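Local coordinates for glycerol trinitrate reductase (Agrobacterium tumefaciens, PDB 5EPD), which probably uses FMN to reduce glycerol trinitrate, as a bacterial member of the old yellow enzyme family, at residues A62-S76 with K105-L119. Residues are numbered along the deposited sequence; the frame is centred on the assembly and turned at random.
Sequences AGYYAQRASAGLIIS and KVTAAVHKKGGRIVL
Adjacent strands of the TIM barrel, the second and third, pair in parallel here through residues 73-75 and 117-119, while helices 62-66 and 105-112, each leading into one of them, pack outside at 29°. Ile74 carries the strand pairing with both its backbone groups. Its N donates to Arg116 O (2.9 Å), approaching from above the carbonyl plane, and its O takes Val118 N in a nearly linear bond of 3.0 Å. Ser76 N then continues the register onto Val118 O at 2.9 Å. Between the helices the fit is close because small residues face each other: the CB of Ala109 sits 3.9 Å from the CB of both Ala62 and Ala66. Tyr65 reaches from its helix to Val106, Val110 and Ile117. Its chi1 of -75° carries the ring between Tyr64 CD2 over one face and Ile117 CD1 over the other, offset toward the rim. Val106 CG1 comes in obliquely, 3.4 Å from Tyr65 CD2, and Val110 CG2 meets Tyr65 CB. Where helix 105-112 ends in a Schellman motif at Gly114, Lys113 CB leans on Ala69 CB at 3.5 Å. Nearer the strands, a water lies 2.8 Å from both Ala71 O and Arg116 O. Three backbone bonds thus join the strands, strand 41-43 and Asp191-Gly192 taking other groups, while the Tyr65 ring packs among apolar groups with its hydroxyl hydrogen-bonded to Glu77 OE1.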
loop_
_atom_site.group_PDB
_atom_site.type_symbol
_atom_site.label_atom_id
_atom_site.label_comp_id
_atom_site.label_asym_id
_atom_site.label_seq_id
_atom_site.Cartn_x
_atom_site.Cartn_y
_atom_site.Cartn_z
ATOM N N ALA A 62 -8.239 -2.060 -15.468
ATOM C CA ALA A 62 -7.199 -1.594 -16.405
ATOM C C ALA A 62 -7.457 -0.140 -16.784
ATOM O O ALA A 62 -6.574 0.716 -16.636
ATOM C CB ALA A 62 -7.132 -2.465 -17.665
ATOM N N GLY A 63 -8.677 0.136 -17.247
ATOM C CA GLY A 63 -9.084 1.500 -17.603
ATOM C C GLY A 63 -8.860 2.550 -16.506
ATOM O O GLY A 63 -8.355 3.667 -16.758
ATOM N N TYR A 64 -9.257 2.178 -15.296
ATOM C CA TYR A 64 -9.152 3.016 -14.118
ATOM C C TYR A 64 -7.740 3.484 -13.934
ATOM O O TYR A 64 -7.514 4.683 -13.786
ATOM C CB TYR A 64 -9.622 2.194 -12.909
ATOM C CG TYR A 64 -9.254 2.697 -11.549
ATOM C CD1 TYR A 64 -9.854 3.842 -11.033
ATOM C CD2 TYR A 64 -8.369 1.972 -10.736
ATOM C CE1 TYR A 64 -9.556 4.285 -9.761
ATOM C CE2 TYR A 64 -8.064 2.393 -9.449
ATOM C CZ TYR A 64 -8.652 3.562 -8.968
ATOM O OH TYR A 64 -8.367 4.024 -7.697
ATOM N N TYR A 65 -6.794 2.548 -13.972
ATOM C CA TYR A 65 -5.391 2.860 -13.747
ATOM C C TYR A 65 -4.804 3.614 -14.931
ATOM O O TYR A 65 -4.116 4.618 -14.740
ATOM C CB TYR A 65 -4.568 1.601 -13.468
ATOM C CG TYR A 65 -4.762 1.024 -12.062
ATOM C CD1 TYR A 65 -4.322 1.721 -10.933
ATOM C CD2 TYR A 65 -5.398 -0.204 -11.868
ATOM C CE1 TYR A 65 -4.497 1.202 -9.660
ATOM C CE2 TYR A 65 -5.579 -0.730 -10.593
ATOM C CZ TYR A 65 -5.133 -0.027 -9.499
ATOM O OH TYR A 65 -5.302 -0.565 -8.237
ATOM N N ALA A 66 -5.100 3.155 -16.149
ATOM C CA ALA A 66 -4.657 3.868 -17.375
ATOM C C ALA A 66 -5.166 5.330 -17.481
ATOM O O ALA A 66 -4.431 6.215 -17.922
ATOM C CB ALA A 66 -5.036 3.073 -18.621
ATOM N N GLN A 67 -6.407 5.570 -17.064
ATOM C CA GLN A 67 -6.911 6.930 -16.873
ATOM C C GLN A 67 -6.031 7.841 -15.991
ATOM O O GLN A 67 -6.099 9.061 -16.122
ATOM C CB GLN A 67 -8.289 6.887 -16.214
ATOM C CG GLN A 67 -9.423 6.376 -17.085
ATOM C CD GLN A 67 -10.767 6.616 -16.435
ATOM O OE1 GLN A 67 -10.870 6.715 -15.202
ATOM N NE2 GLN A 67 -11.813 6.726 -17.261
ATOM N N ARG A 68 -5.267 7.253 -15.059
ATOM C CA ARG A 68 -4.443 7.998 -14.071
ATOM C C ARG A 68 -2.953 7.792 -14.305
ATOM O O ARG A 68 -2.140 8.166 -13.468
ATOM C CB ARG A 68 -4.809 7.516 -12.657
ATOM C CG ARG A 68 -6.240 7.869 -12.326
ATOM C CD ARG A 68 -6.900 7.049 -11.215
ATOM N NE ARG A 68 -8.194 7.705 -10.991
ATOM C CZ ARG A 68 -9.235 7.624 -11.832
ATOM N NH1 ARG A 68 -9.190 6.835 -12.922
ATOM N NH2 ARG A 68 -10.334 8.329 -11.579
ATOM N N ALA A 69 -2.592 7.242 -15.463
ATOM C CA ALA A 69 -1.228 6.854 -15.722
ATOM C C ALA A 69 -0.286 8.045 -15.994
ATOM O O ALA A 69 0.932 7.846 -16.154
ATOM C CB ALA A 69 -1.202 5.883 -16.880
ATOM N N SER A 70 -0.816 9.273 -16.038
ATOM C CA SER A 70 0.057 10.454 -16.118
ATOM C C SER A 70 0.778 10.674 -14.775
ATOM O O SER A 70 1.761 11.439 -14.695
ATOM C CB SER A 70 -0.709 11.703 -16.561
ATOM O OG SER A 70 -1.574 12.155 -15.542
ATOM N N ALA A 71 0.319 9.984 -13.724
ATOM C CA ALA A 71 1.103 9.927 -12.481
ATOM C C ALA A 71 2.503 9.364 -12.772
ATOM O O ALA A 71 2.657 8.344 -13.466
ATOM C CB ALA A 71 0.400 9.093 -11.412
ATOM N N GLY A 72 3.518 10.049 -12.244
ATOM C CA GLY A 72 4.886 9.528 -12.251
ATOM C C GLY A 72 4.945 8.065 -11.831
ATOM O O GLY A 72 5.592 7.258 -12.498
ATOM N N LEU A 73 4.266 7.722 -10.732
ATOM C CA LEU A 73 4.198 6.340 -10.260
ATOM C C LEU A 73 2.833 6.086 -9.636
ATOM O O LEU A 73 2.333 6.916 -8.837
ATOM C CB LEU A 73 5.298 6.074 -9.211
ATOM C CG LEU A 73 5.371 4.666 -8.587
ATOM C CD1 LEU A 73 5.832 3.612 -9.585
ATOM C CD2 LEU A 73 6.276 4.644 -7.366
ATOM N N ILE A 74 2.228 4.951 -9.997
ATOM C CA ILE A 74 0.996 4.494 -9.360
ATOM C C ILE A 74 1.334 3.379 -8.395
ATOM O O ILE A 74 2.028 2.426 -8.762
ATOM C CB ILE A 74 -0.019 3.933 -10.376
ATOM C CG1 ILE A 74 -0.499 5.020 -11.302
ATOM C CG2 ILE A 74 -1.217 3.311 -9.651
ATOM C CD1 ILE A 74 -1.333 4.487 -12.467
ATOM N N ILE A 75 0.854 3.490 -7.161
ATOM C CA ILE A 75 0.874 2.336 -6.259
ATOM C C ILE A 75 -0.518 1.721 -6.314
ATOM O O ILE A 75 -1.525 2.388 -6.020
ATOM C CB ILE A 75 1.158 2.675 -4.772
ATOM C CG1 ILE A 75 2.243 3.740 -4.601
ATOM C CG2 ILE A 75 1.509 1.389 -4.025
ATOM C CD1 ILE A 75 3.634 3.207 -4.834
ATOM N N SER A 76 -0.591 0.457 -6.691
ATOM C CA SER A 76 -1.888 -0.212 -6.754
ATOM C C SER A 76 -2.530 -0.250 -5.389
ATOM O O SER A 76 -1.862 -0.116 -4.352
ATOM C CB SER A 76 -1.747 -1.666 -7.162
ATOM O OG SER A 76 -1.194 -2.425 -6.080
ATOM N N LYS A 105 -3.068 -7.326 -17.993
ATOM C CA LYS A 105 -3.816 -6.365 -18.761
ATOM C C LYS A 105 -3.702 -4.952 -18.164
ATOM O O LYS A 105 -3.650 -3.960 -18.897
ATOM C CB LYS A 105 -5.268 -6.785 -18.811
ATOM C CG LYS A 105 -5.514 -8.144 -19.443
ATOM C CD LYS A 105 -6.956 -8.187 -19.940
ATOM C CE LYS A 105 -7.306 -9.483 -20.643
ATOM N NZ LYS A 105 -7.712 -10.495 -19.635
ATOM N N VAL A 106 -3.670 -4.865 -16.835
ATOM C CA VAL A 106 -3.595 -3.576 -16.128
ATOM C C VAL A 106 -2.202 -2.972 -16.259
ATOM O O VAL A 106 -2.078 -1.801 -16.585
ATOM C CB VAL A 106 -3.966 -3.730 -14.635
ATOM C CG1 VAL A 106 -3.855 -2.399 -13.894
ATOM C CG2 VAL A 106 -5.371 -4.310 -14.506
ATOM N N THR A 107 -1.156 -3.763 -16.016
ATOM C CA THR A 107 0.226 -3.300 -16.230
ATOM C C THR A 107 0.465 -2.864 -17.694
ATOM O O THR A 107 1.115 -1.857 -17.957
ATOM C CB THR A 107 1.270 -4.367 -15.790
ATOM O OG1 THR A 107 1.022 -5.608 -16.468
ATOM C CG2 THR A 107 1.191 -4.593 -14.262
ATOM N N ALA A 108 -0.108 -3.608 -18.632
ATOM C CA ALA A 108 -0.070 -3.266 -20.064
ATOM C C ALA A 108 -0.733 -1.937 -20.354
ATOM O O ALA A 108 -0.158 -1.101 -21.071
ATOM C CB ALA A 108 -0.755 -4.351 -20.888
ATOM N N ALA A 109 -1.949 -1.762 -19.828
ATOM C CA ALA A 109 -2.711 -0.516 -20.036
ATOM C C ALA A 109 -1.968 0.730 -19.499
ATOM O O ALA A 109 -1.899 1.782 -20.156
ATOM C CB ALA A 109 -4.094 -0.633 -19.399
ATOM N N VAL A 110 -1.406 0.583 -18.303
ATOM C CA VAL A 110 -0.610 1.639 -17.677
ATOM C C VAL A 110 0.661 1.962 -18.473
ATOM O O VAL A 110 1.020 3.141 -18.656
ATOM C CB VAL A 110 -0.190 1.226 -16.244
ATOM C CG1 VAL A 110 0.892 2.153 -15.680
ATOM C CG2 VAL A 110 -1.401 1.228 -15.346
ATOM N N HIS A 111 1.356 0.903 -18.887
ATOM C CA HIS A 111 2.591 1.029 -19.633
ATOM C C HIS A 111 2.342 1.632 -20.993
ATOM O O HIS A 111 3.129 2.468 -21.425
ATOM C CB HIS A 111 3.299 -0.314 -19.759
ATOM C CG HIS A 111 3.939 -0.761 -18.486
ATOM N ND1 HIS A 111 4.215 -2.082 -18.208
ATOM C CD2 HIS A 111 4.325 -0.057 -17.397
ATOM C CE1 HIS A 111 4.777 -2.168 -17.020
ATOM N NE2 HIS A 111 4.837 -0.958 -16.498
ATOM N N LYS A 112 1.243 1.261 -21.647
ATOM C CA LYS A 112 0.918 1.852 -22.947
ATOM C C LYS A 112 0.609 3.350 -22.849
ATOM O O LYS A 112 0.644 4.043 -23.872
ATOM C CB LYS A 112 -0.232 1.121 -23.645
ATOM C CG LYS A 112 -0.553 1.701 -25.015
ATOM C CD LYS A 112 -1.328 0.734 -25.893
ATOM C CE LYS A 112 -2.804 0.658 -25.499
ATOM N NZ LYS A 112 -3.639 1.672 -26.212
ATOM N N LYS A 113 0.310 3.857 -21.649
ATOM C CA LYS A 113 0.205 5.309 -21.463
ATOM C C LYS A 113 1.526 5.970 -21.081
ATOM O O LYS A 113 1.531 7.148 -20.754
ATOM C CB LYS A 113 -0.803 5.649 -20.377
ATOM C CG LYS A 113 -2.225 5.275 -20.691
ATOM C CD LYS A 113 -2.826 6.238 -21.674
ATOM C CE LYS A 113 -4.301 5.946 -21.829
ATOM N NZ LYS A 113 -4.839 6.726 -22.970
ATOM N N GLY A 114 2.636 5.234 -21.093
ATOM C CA GLY A 114 3.923 5.785 -20.632
ATOM C C GLY A 114 4.118 5.803 -19.116
ATOM O O GLY A 114 4.998 6.499 -18.620
ATOM N N GLY A 115 3.335 5.012 -18.380
ATOM C CA GLY A 115 3.312 5.084 -16.908
ATOM C C GLY A 115 4.141 4.051 -16.150
ATOM O O GLY A 115 4.776 3.167 -16.741
ATOM N N ARG A 116 4.147 4.177 -14.826
ATOM C CA ARG A 116 4.779 3.184 -13.937
ATOM C C ARG A 116 3.785 2.716 -12.888
ATOM O O ARG A 116 2.919 3.480 -12.427
ATOM C CB ARG A 116 6.013 3.760 -13.243
ATOM C CG ARG A 116 7.030 4.292 -14.228
ATOM C CD ARG A 116 7.776 3.126 -14.846
ATOM N NE ARG A 116 7.847 3.191 -16.300
ATOM C CZ ARG A 116 8.713 2.502 -17.047
ATOM N NH1 ARG A 116 9.607 1.689 -16.495
ATOM N NH2 ARG A 116 8.682 2.625 -18.371
ATOM N N ILE A 117 3.897 1.447 -12.530
ATOM C CA ILE A 117 2.984 0.844 -11.564
ATOM C C ILE A 117 3.672 -0.249 -10.767
ATOM O O ILE A 117 4.296 -1.173 -11.310
ATOM C CB ILE A 117 1.665 0.332 -12.207
ATOM C CG1 ILE A 117 0.648 -0.007 -11.109
ATOM C CG2 ILE A 117 1.921 -0.849 -13.149
ATOM C CD1 ILE A 117 -0.694 -0.432 -11.672
ATOM N N VAL A 118 3.533 -0.093 -9.461
ATOM C CA VAL A 118 4.062 -0.979 -8.469
ATOM C C VAL A 118 2.858 -1.618 -7.750
ATOM O O VAL A 118 1.844 -0.947 -7.501
ATOM C CB VAL A 118 4.951 -0.130 -7.549
ATOM C CG1 VAL A 118 5.083 -0.726 -6.163
ATOM C CG2 VAL A 118 6.311 0.032 -8.206
ATOM N N LEU A 119 2.953 -2.913 -7.447
ATOM C CA LEU A 119 1.900 -3.619 -6.682
ATOM C C LEU A 119 2.166 -3.599 -5.158
ATOM O O LEU A 119 3.243 -3.976 -4.677
ATOM C CB LEU A 119 1.727 -5.051 -7.212
ATOM C CG LEU A 119 0.662 -5.949 -6.573
ATOM C CD1 LEU A 119 0.151 -7.026 -7.516
ATOM C CD2 LEU A 119 1.211 -6.639 -5.343
HETATM O O HOH W 1 1.919 5.680 -13.805
#